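Side-chain contacts in histidinol-phosphate aminotransferase (Clostridium acetobutylicum, PDB 3FTB), which probably transfers amino groups using pyridoxal 5'-phosphate, acting as a histidinol-phosphate aminotransferase: residues Glu164-Ile167 with His168-Leu172; Phe217-Pro220 with Gly221-Phe224; Asn347-Phe350 with Leu351-Leu354. All blocks are in the same frame, centred on the assembly; numbering follows the deposited sequence.

Contact 1: Glu164-Ile167 with His168-Leu172; sequences EKFI and HVLKL
Phe166 and Val169 meet face on: CB of Val169 lies 4.0 Å from the centroid of the Phe166 ring, only 5° off its normal, a CH-pi contact. From its CB the phenylalanine leaves with CG anti to the backbone N (chi1 -156°), which swings the ring along the helix toward the next turn. CD1 then meets Val169 CG2 at 3.9 Å, and CZ reaches the other methyl, CG1. CD2 and CE2 meet Leu170 CD2 obliquely, CE2 3.6 Å from that methyl, the two side chains crossing at about a right angle. In the backbone, Phe166 O accepts from Leu170 N at 2.8 Å and only weakly from Val169 N. On the exposed side of the helix, His168 sets its ring edge against Lys165 O, CD2 to O 3.3 Å. A water bound to Glu164 OE2 at 2.6 Å makes a weak, longer bond to His168 NE2. Helix 163-176 is the crossover helix of the beta-alpha-beta unit between strands 147-151 and 179-183; Phe166 and Leu170 rest on Ile180 of the latter strand, while Val169 packs on Ile138 of helix 135-141.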
ATOM      1  N   GLU A 164      35.438  -5.391  -0.007  1.00 41.16           N
ATOM      2  CA  GLU A 164      36.747  -4.750   0.131  1.00 42.17           C
ATOM      3  C   GLU A 164      36.928  -3.502  -0.766  1.00 46.73           C
ATOM      4  O   GLU A 164      37.361  -2.454  -0.286  1.00 48.45           O
ATOM      5  CB  GLU A 164      37.877  -5.773  -0.041  1.00 34.78           C
ATOM      6  CG  GLU A 164      39.277  -5.174  -0.149  1.00 47.48           C
ATOM      7  CD  GLU A 164      39.719  -4.988  -1.593  1.00 65.86           C
ATOM      8  OE1 GLU A 164      39.491  -5.914  -2.403  1.00 69.59           O
ATOM      9  OE2 GLU A 164      40.300  -3.928  -1.920  1.00 71.63           O
ATOM     10  N   LYS A 165      36.568  -3.603  -2.046  1.00 47.98           N
ATOM     11  CA  LYS A 165      36.718  -2.486  -2.989  1.00 41.40           C
ATOM     12  C   LYS A 165      35.734  -1.343  -2.739  1.00 40.11           C
ATOM     13  O   LYS A 165      36.054  -0.172  -2.960  1.00 33.57           O
ATOM     14  CB  LYS A 165      36.533  -2.963  -4.432  1.00 38.93           C
ATOM     15  CG  LYS A 165      37.323  -4.193  -4.812  1.00 38.34           C
ATOM     16  CD  LYS A 165      37.486  -4.277  -6.326  1.00 38.83           C
ATOM     17  CE  LYS A 165      38.569  -5.269  -6.717  1.00 40.95           C
ATOM     18  NZ  LYS A 165      38.979  -5.102  -8.142  1.00 39.71           N
ATOM     19  N   PHE A 166      34.525  -1.695  -2.307  1.00 34.29           N
ATOM     20  CA  PHE A 166      33.459  -0.717  -2.117  1.00 35.08           C
ATOM     21  C   PHE A 166      33.655   0.079  -0.825  1.00 42.52           C
ATOM     22  O   PHE A 166      33.082   1.164  -0.673  1.00 42.95           O
ATOM     23  CB  PHE A 166      32.100  -1.427  -2.103  1.00 39.56           C
ATOM     24  CG  PHE A 166      30.931  -0.550  -2.493  1.00 39.72           C
ATOM     25  CD1 PHE A 166      30.690  -0.230  -3.826  1.00 35.44           C
ATOM     26  CD2 PHE A 166      30.046  -0.080  -1.530  1.00 40.92           C
ATOM     27  CE1 PHE A 166      29.601   0.565  -4.189  1.00 26.19           C
ATOM     28  CE2 PHE A 166      28.959   0.707  -1.888  1.00 37.75           C
ATOM     29  CZ  PHE A 166      28.742   1.029  -3.221  1.00 33.21           C
ATOM     30  N   ILE A 167      34.460  -0.452   0.100  1.00 30.31           N
ATOM     31  CA  ILE A 167      34.687   0.235   1.368  1.00 34.42           C
ATOM     32  C   ILE A 167      35.278   1.620   1.132  1.00 37.41           C
ATOM     33  O   ILE A 167      35.034   2.551   1.900  1.00 36.80           O
ATOM     34  CB  ILE A 167      35.585  -0.573   2.340  1.00 66.68           C
ATOM     35  CG1 ILE A 167      34.965  -1.949   2.634  1.00 69.49           C
ATOM     36  CG2 ILE A 167      35.806   0.200   3.648  1.00 51.70           C
ATOM     37  CD1 ILE A 167      33.458  -1.926   2.931  1.00 63.43           C
ATOM     38  N   HIS A 168      36.045   1.758   0.060  1.00 34.98           N
ATOM     39  CA  HIS A 168      36.561   3.068  -0.323  1.00 34.71           C
ATOM     40  C   HIS A 168      35.428   3.986  -0.743  1.00 42.05           C
ATOM     41  O   HIS A 168      35.463   5.186  -0.480  1.00 48.34           O
ATOM     42  CB  HIS A 168      37.601   2.925  -1.425  1.00 36.06           C
ATOM     43  CG  HIS A 168      38.672   1.938  -1.091  1.00 47.64           C
ATOM     44  ND1 HIS A 168      39.776   2.266  -0.336  1.00 48.89           N
ATOM     45  CD2 HIS A 168      38.788   0.617  -1.374  1.00 60.27           C
ATOM     46  CE1 HIS A 168      40.538   1.197  -0.185  1.00 58.40           C
ATOM     47  NE2 HIS A 168      39.959   0.183  -0.804  1.00 66.15           N
ATOM     48  N   VAL A 169      34.408   3.417  -1.379  1.00 39.32           N
ATOM     49  CA  VAL A 169      33.209   4.189  -1.696  1.00 40.59           C
ATOM     50  C   VAL A 169      32.461   4.543  -0.406  1.00 34.61           C
ATOM     51  O   VAL A 169      32.063   5.687  -0.199  1.00 30.43           O
ATOM     52  CB  VAL A 169      32.262   3.436  -2.681  1.00 32.41           C
ATOM     53  CG1 VAL A 169      31.136   4.348  -3.161  1.00 35.33           C
ATOM     54  CG2 VAL A 169      33.020   2.925  -3.857  1.00 36.33           C
ATOM     55  N   LEU A 170      32.285   3.559   0.471  1.00 30.14           N
ATOM     56  CA  LEU A 170      31.567   3.772   1.711  1.00 27.04           C
ATOM     57  C   LEU A 170      32.242   4.849   2.554  1.00 42.60           C
ATOM     58  O   LEU A 170      31.584   5.765   3.049  1.00 50.14           O
ATOM     59  CB  LEU A 170      31.450   2.471   2.503  1.00 31.99           C
ATOM     60  CG  LEU A 170      30.449   1.451   1.962  1.00 33.09           C
ATOM     61  CD1 LEU A 170      30.045   0.495   3.066  1.00 38.65           C
ATOM     62  CD2 LEU A 170      29.220   2.134   1.375  1.00 31.89           C
ATOM     63  N   LYS A 171      33.560   4.739   2.708  1.00 41.02           N
ATOM     64  CA  LYS A 171      34.326   5.713   3.486  1.00 34.17           C
ATOM     65  C   LYS A 171      34.271   7.126   2.922  1.00 30.15           C
ATOM     66  O   LYS A 171      34.350   8.076   3.676  1.00 39.46           O
ATOM     67  CB  LYS A 171      35.785   5.277   3.635  1.00 39.08           C
ATOM     68  CG  LYS A 171      36.046   4.329   4.794  1.00 48.74           C
ATOM     69  CD  LYS A 171      37.459   3.745   4.730  1.00 52.24           C
ATOM     70  CE  LYS A 171      37.808   3.003   6.012  1.00 54.45           C
ATOM     71  NZ  LYS A 171      36.581   2.586   6.755  1.00 47.46           N
ATOM     72  N   LEU A 172      34.158   7.267   1.598  1.00 33.76           N
ATOM     73  CA  LEU A 172      34.002   8.586   0.971  1.00 35.25           C
ATOM     74  C   LEU A 172      32.578   9.122   1.103  1.00 41.30           C
ATOM     75  O   LEU A 172      32.378  10.305   1.399  1.00 41.15           O
ATOM     76  CB  LEU A 172      34.377   8.552  -0.512  1.00 49.24           C
ATOM     77  CG  LEU A 172      35.844   8.530  -0.946  1.00 58.41           C
ATOM     78  CD1 LEU A 172      35.917   8.559  -2.463  1.00 61.43           C
ATOM     79  CD2 LEU A 172      36.620   9.696  -0.351  1.00 64.63           C
TER
HETATM   80  O   HOH W   1      41.582  -2.706  -0.035  1.00 34.65           O

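Contact 2: Phe217-Pro220 with Gly221-Phe224; sequences FAMP and GIRF. With PO4 (phosphate ion), chain E.
Arg223 joins Pro220 to a bound phosphate ion, probably from the crystallisation liquor. Its NH2 donates to phosphate O1 at 2.8 Å with an angle of 152° at the hydrogen, and O1 lies in the plane of the guanidinium, at its edge. Phosphate O3 lies slightly nearer the same nitrogen, at 2.7 Å from NH2. Ser88, Thr214 and the backbone N of Ala87 also hydrogen-bond the anion, an arrangement consistent with the site that takes the cofactor phosphate in this family. Closer to the chain, NE gives a weak bond of 3.4 Å to Pro220 O. The same oxygen accepts from Arg223 N at 3.3 Å, with the donor well above the carbonyl plane, so backbone and side chain of one arginine both turn back on one carbonyl. Bends at chi2 (-93°) and chi3 (61°) fold the chain back far enough for NE to reach that oxygen while NH2 faces the phosphate. A water extends the turn: it donates to Met219 O at 2.8 Å and accepts from Phe224 N at 2.9 Å. Farther out the contact is apolar. Met219 and Ile222 lie side by side and point the same way, SD to CD1 4.1 Å, and Ile222 CG2 comes to 3.5 Å from Met219 O. Both side chains pack on Ala254 of helix 249-257, and Leu55 of the second subunit packs on Pro220 and Ile222. The whole turn belongs to the loop between strands 207-212 and 225-229, neighbours in the large mixed sheet, with helix 64-74 against Phe224.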
ATOM      1  N   PHE A 217      11.033 -15.097  -0.278  1.00 34.46           N
ATOM      2  CA  PHE A 217      10.005 -15.714   0.562  1.00 31.10           C
ATOM      3  C   PHE A 217       8.752 -16.062  -0.225  1.00 25.88           C
ATOM      4  O   PHE A 217       7.732 -16.452   0.359  1.00 25.32           O
ATOM      5  CB  PHE A 217       9.660 -14.822   1.772  1.00 38.47           C
ATOM      6  CG  PHE A 217      10.715 -14.830   2.847  1.00 40.18           C
ATOM      7  CD1 PHE A 217      11.672 -13.830   2.906  1.00 39.06           C
ATOM      8  CD2 PHE A 217      10.765 -15.854   3.780  1.00 42.27           C
ATOM      9  CE1 PHE A 217      12.657 -13.838   3.878  1.00 36.86           C
ATOM     10  CE2 PHE A 217      11.745 -15.876   4.754  1.00 46.93           C
ATOM     11  CZ  PHE A 217      12.701 -14.860   4.802  1.00 45.07           C
ATOM     12  N   ALA A 218       8.848 -15.913  -1.547  1.00 29.30           N
ATOM     13  CA  ALA A 218       7.843 -16.398  -2.499  1.00 33.75           C
ATOM     14  C   ALA A 218       6.469 -15.737  -2.388  1.00 41.26           C
ATOM     15  O   ALA A 218       5.479 -16.263  -2.931  1.00 34.68           O
ATOM     16  CB  ALA A 218       7.703 -17.927  -2.411  1.00 33.77           C
ATOM     17  N   MET A 219       6.407 -14.587  -1.713  1.00 44.85           N
ATOM     18  CA  MET A 219       5.123 -13.940  -1.429  1.00 48.33           C
ATOM     19  C   MET A 219       4.977 -12.536  -2.051  1.00 50.22           C
ATOM     20  O   MET A 219       4.925 -11.547  -1.322  1.00 50.36           O
ATOM     21  CB  MET A 219       4.870 -13.892   0.098  1.00 45.16           C
ATOM     22  CG  MET A 219       4.619 -15.269   0.765  1.00 44.54           C
ATOM     23  SD  MET A 219       4.249 -15.297   2.564  1.00 37.32           S
ATOM     24  CE  MET A 219       5.759 -14.581   3.207  1.00 42.35           C
ATOM     25  N   PRO A 220       4.908 -12.443  -3.400  1.00 46.57           N
ATOM     26  CA  PRO A 220       4.701 -11.115  -4.008  1.00 45.15           C
ATOM     27  C   PRO A 220       3.305 -10.496  -3.803  1.00 42.58           C
ATOM     28  O   PRO A 220       3.196  -9.268  -3.741  1.00 38.05           O
ATOM     29  CB  PRO A 220       4.965 -11.366  -5.503  1.00 36.11           C
ATOM     30  CG  PRO A 220       4.814 -12.849  -5.676  1.00 34.71           C
ATOM     31  CD  PRO A 220       5.361 -13.421  -4.408  1.00 31.22           C
ATOM     32  N   GLY A 221       2.263 -11.317  -3.694  1.00 45.36           N
ATOM     33  CA  GLY A 221       0.906 -10.805  -3.569  1.00 46.94           C
ATOM     34  C   GLY A 221       0.597 -10.166  -2.223  1.00 47.61           C
ATOM     35  O   GLY A 221      -0.483  -9.592  -2.014  1.00 40.55           O
ATOM     36  N   ILE A 222       1.552 -10.261  -1.305  1.00 46.54           N
ATOM     37  CA  ILE A 222       1.360  -9.746   0.045  1.00 50.54           C
ATOM     38  C   ILE A 222       1.812  -8.284   0.115  1.00 51.40           C
ATOM     39  O   ILE A 222       1.320  -7.500   0.937  1.00 49.81           O
ATOM     40  CB  ILE A 222       2.105 -10.629   1.079  1.00 52.81           C
ATOM     41  CG1 ILE A 222       1.202 -10.946   2.271  1.00 46.35           C
ATOM     42  CG2 ILE A 222       3.449 -10.011   1.489  1.00 52.74           C
ATOM     43  CD1 ILE A 222       1.688 -12.114   3.081  1.00 49.05           C
ATOM     44  N   ARG A 223       2.739  -7.929  -0.774  1.00 56.78           N
ATOM     45  CA  ARG A 223       3.204  -6.552  -0.934  1.00 53.81           C
ATOM     46  C   ARG A 223       3.964  -6.081   0.300  1.00 45.86           C
ATOM     47  O   ARG A 223       3.431  -5.328   1.117  1.00 45.49           O
ATOM     48  CB  ARG A 223       2.026  -5.613  -1.230  1.00 53.60           C
ATOM     49  CG  ARG A 223       1.095  -6.103  -2.341  1.00 51.94           C
ATOM     50  CD  ARG A 223       1.461  -5.563  -3.721  1.00 49.31           C
ATOM     51  NE  ARG A 223       2.796  -5.946  -4.182  1.00 40.99           N
ATOM     52  CZ  ARG A 223       3.812  -5.097  -4.312  1.00 39.05           C
ATOM     53  NH1 ARG A 223       3.654  -3.816  -4.013  1.00 54.48           N
ATOM     54  NH2 ARG A 223       4.986  -5.519  -4.744  1.00 29.35           N
ATOM     55  N   PHE A 224       5.206  -6.532   0.448  1.00 45.16           N
ATOM     56  CA  PHE A 224       6.002  -6.119   1.602  1.00 42.18           C
ATOM     57  C   PHE A 224       7.517  -6.046   1.383  1.00 37.37           C
ATOM     58  O   PHE A 224       8.161  -7.047   1.090  1.00 37.49           O
ATOM     59  CB  PHE A 224       5.699  -6.979   2.835  1.00 38.26           C
ATOM     60  CG  PHE A 224       6.472  -6.550   4.045  1.00 42.78           C
ATOM     61  CD1 PHE A 224       6.177  -5.357   4.669  1.00 34.65           C
ATOM     62  CD2 PHE A 224       7.536  -7.294   4.508  1.00 43.00           C
ATOM     63  CE1 PHE A 224       6.910  -4.931   5.750  1.00 37.02           C
ATOM     64  CE2 PHE A 224       8.263  -6.874   5.580  1.00 31.49           C
ATOM     65  CZ  PHE A 224       7.951  -5.690   6.205  1.00 37.08           C
TER
HETATM   66  P   PO4 E 362       8.296  -5.695  -4.838  1.00 29.96           P
HETATM   67  O1  PO4 E 362       7.541  -4.398  -4.691  1.00 38.50           O
HETATM   68  O2  PO4 E 362       8.984  -6.040  -3.550  1.00 33.13           O
HETATM   69  O3  PO4 E 362       7.357  -6.828  -5.164  1.00 25.56           O
HETATM   70  O4  PO4 E 362       9.334  -5.518  -5.915  1.00 35.41           O
HETATM   71  O   HOH W   2       5.587  -8.870  -1.169  1.00 33.08           O

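Contact 3: Asn347-Phe350 with Leu351-Leu354; sequences NTKF and LRAL
Asn347 meets Leu351 through its backbone: Leu351 N donates to Asn347 O at 2.9 Å, and Leu351 CG and CD1 lean on the same oxygen. The amide of Asn347 turns elsewhere, with OD1 held by Tyr31 and Lys342 N and ND2 by Glu275, so both polar ends of this buried group are satisfied. Thr348 follows with a bond of 3.0 Å from Arg352 N to its O. Its CG2, anti to the backbone N, is directed at the arginine: it lies 3.8 Å from Arg352 CD and over one face of the guanidinium. The hydroxyl OG1 instead bonds to Glu344 O and Arg278. Lys349 crosses the same arginine obliquely, CG to NH2 4.0 Å. The like charges, Lys349 NZ and Arg352 NH2, are not in contact, and both residues belong to the exposed face of the helix.

This is the amphipathic pattern of helix 344-359, which packs its inner side against helix 262-285 and the five-stranded mixed sheet that includes strands 321-325 and 336-340. Phe350 is on that inner side. With CG anti to the backbone N (chi1 176°), its ring extends beside Leu354, whose CD1 sits over one face, offset toward the rim, in a CH-pi contact 4.1 Å from the centroid. The other methyl, CD2, presses on CE2 at 3.5 Å. The ring also stacks with Tyr31 and meets Phe339 edge-to-face. Phe350 O accepts from two donors: Leu354 N in the carbonyl plane at 3.2 Å, and Ala353 N from well above it at 3.1 Å.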
ATOM      1  N   ASN A 347      13.749 -26.749 -14.573  1.00 40.68           N
ATOM      2  CA  ASN A 347      15.007 -26.367 -15.200  1.00 32.41           C
ATOM      3  C   ASN A 347      15.452 -27.343 -16.292  1.00 39.34           C
ATOM      4  O   ASN A 347      15.925 -26.938 -17.356  1.00 36.63           O
ATOM      5  CB  ASN A 347      16.098 -26.235 -14.131  1.00 33.85           C
ATOM      6  CG  ASN A 347      16.073 -24.885 -13.428  1.00 34.49           C
ATOM      7  OD1 ASN A 347      15.239 -24.022 -13.731  1.00 34.21           O
ATOM      8  ND2 ASN A 347      16.995 -24.692 -12.493  1.00 30.85           N
ATOM      9  N   THR A 348      15.316 -28.636 -16.022  1.00 40.69           N
ATOM     10  CA  THR A 348      15.687 -29.636 -17.008  1.00 43.95           C
ATOM     11  C   THR A 348      14.741 -29.539 -18.203  1.00 49.38           C
ATOM     12  O   THR A 348      15.152 -29.674 -19.351  1.00 44.63           O
ATOM     13  CB  THR A 348      15.657 -31.050 -16.408  1.00 48.53           C
ATOM     14  OG1 THR A 348      16.644 -31.152 -15.370  1.00 47.30           O
ATOM     15  CG2 THR A 348      15.939 -32.093 -17.484  1.00 48.63           C
ATOM     16  N   LYS A 349      13.469 -29.280 -17.923  1.00 55.22           N
ATOM     17  CA  LYS A 349      12.489 -29.077 -18.981  1.00 50.45           C
ATOM     18  C   LYS A 349      12.894 -27.869 -19.819  1.00 47.01           C
ATOM     19  O   LYS A 349      12.968 -27.939 -21.047  1.00 37.96           O
ATOM     20  CB  LYS A 349      11.102 -28.855 -18.379  1.00 43.64           C
ATOM     21  CG  LYS A 349       9.966 -29.154 -19.337  1.00 44.82           C
ATOM     22  CD  LYS A 349       8.666 -28.524 -18.879  1.00 42.26           C
ATOM     23  CE  LYS A 349       7.491 -29.046 -19.693  1.00 51.12           C
ATOM     24  NZ  LYS A 349       7.383 -30.540 -19.659  1.00 45.57           N
ATOM     25  N   PHE A 350      13.151 -26.757 -19.139  1.00 45.54           N
ATOM     26  CA  PHE A 350      13.645 -25.535 -19.772  1.00 41.81           C
ATOM     27  C   PHE A 350      14.820 -25.772 -20.742  1.00 44.97           C
ATOM     28  O   PHE A 350      14.784 -25.347 -21.906  1.00 39.22           O
ATOM     29  CB  PHE A 350      14.059 -24.535 -18.685  1.00 39.82           C
ATOM     30  CG  PHE A 350      14.673 -23.283 -19.224  1.00 43.53           C
ATOM     31  CD1 PHE A 350      13.880 -22.313 -19.834  1.00 41.66           C
ATOM     32  CD2 PHE A 350      16.045 -23.073 -19.132  1.00 45.26           C
ATOM     33  CE1 PHE A 350      14.440 -21.152 -20.339  1.00 36.81           C
ATOM     34  CE2 PHE A 350      16.617 -21.911 -19.638  1.00 42.12           C
ATOM     35  CZ  PHE A 350      15.810 -20.951 -20.243  1.00 42.46           C
ATOM     36  N   LEU A 351      15.858 -26.443 -20.241  1.00 46.95           N
ATOM     37  CA  LEU A 351      17.080 -26.709 -20.992  1.00 42.82           C
ATOM     38  C   LEU A 351      16.809 -27.605 -22.191  1.00 40.85           C
ATOM     39  O   LEU A 351      17.398 -27.421 -23.262  1.00 34.21           O
ATOM     40  CB  LEU A 351      18.128 -27.373 -20.087  1.00 50.38           C
ATOM     41  CG  LEU A 351      18.871 -26.542 -19.032  1.00 47.50           C
ATOM     42  CD1 LEU A 351      19.307 -27.415 -17.866  1.00 41.27           C
ATOM     43  CD2 LEU A 351      20.072 -25.817 -19.649  1.00 43.55           C
ATOM     44  N   ARG A 352      15.923 -28.582 -22.009  1.00 30.92           N
ATOM     45  CA  ARG A 352      15.590 -29.493 -23.090  1.00 35.04           C
ATOM     46  C   ARG A 352      14.839 -28.807 -24.220  1.00 38.06           C
ATOM     47  O   ARG A 352      14.696 -29.369 -25.294  1.00 49.26           O
ATOM     48  CB  ARG A 352      14.829 -30.705 -22.566  1.00 37.69           C
ATOM     49  CG  ARG A 352      15.662 -31.521 -21.586  1.00 52.72           C
ATOM     50  CD  ARG A 352      14.911 -32.735 -21.070  1.00 70.28           C
ATOM     51  NE  ARG A 352      13.571 -32.387 -20.606  1.00 83.16           N
ATOM     52  CZ  ARG A 352      12.762 -33.220 -19.958  1.00 83.48           C
ATOM     53  NH1 ARG A 352      13.162 -34.456 -19.687  1.00 79.29           N
ATOM     54  NH2 ARG A 352      11.557 -32.814 -19.580  1.00 82.30           N
ATOM     55  N   ALA A 353      14.372 -27.587 -23.977  1.00 34.45           N
ATOM     56  CA  ALA A 353      13.793 -26.769 -25.035  1.00 32.70           C
ATOM     57  C   ALA A 353      14.898 -25.955 -25.709  1.00 39.65           C
ATOM     58  O   ALA A 353      14.898 -25.779 -26.932  1.00 38.40           O
ATOM     59  CB  ALA A 353      12.727 -25.856 -24.473  1.00 32.01           C
ATOM     60  N   LEU A 354      15.832 -25.458 -24.897  1.00 32.18           N
ATOM     61  CA  LEU A 354      16.992 -24.715 -25.385  1.00 32.54           C
ATOM     62  C   LEU A 354      17.785 -25.585 -26.336  1.00 34.82           C
ATOM     63  O   LEU A 354      18.328 -25.112 -27.330  1.00 37.07           O
ATOM     64  CB  LEU A 354      17.898 -24.316 -24.222  1.00 33.15           C
ATOM     65  CG  LEU A 354      17.885 -22.862 -23.759  1.00 29.78           C
ATOM     66  CD1 LEU A 354      16.469 -22.321 -23.662  1.00 32.35           C
ATOM     67  CD2 LEU A 354      18.587 -22.741 -22.430  1.00 19.13           C
TER

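The three contacts follow one another along the chain, and none touches another. Contact 2 holds the phosphate ion, probably at the place of the cofactor phosphate, and lies beside the second subunit. No other chain of the assembly touches contacts 1 or 3. Contact 1 packs on the seven-stranded sheet, whose strands 207-212 and 225-229 flank the loop of contact 2; the centres of these two contacts are 33 Å apart, on opposite sides of the chain's centre. Contact 3 packs against the five-stranded sheet, its nearest atoms about 15 Å from contact 2 and about 29 Å from contact 1. Helix 262-285 borders both contacts 2 and 3.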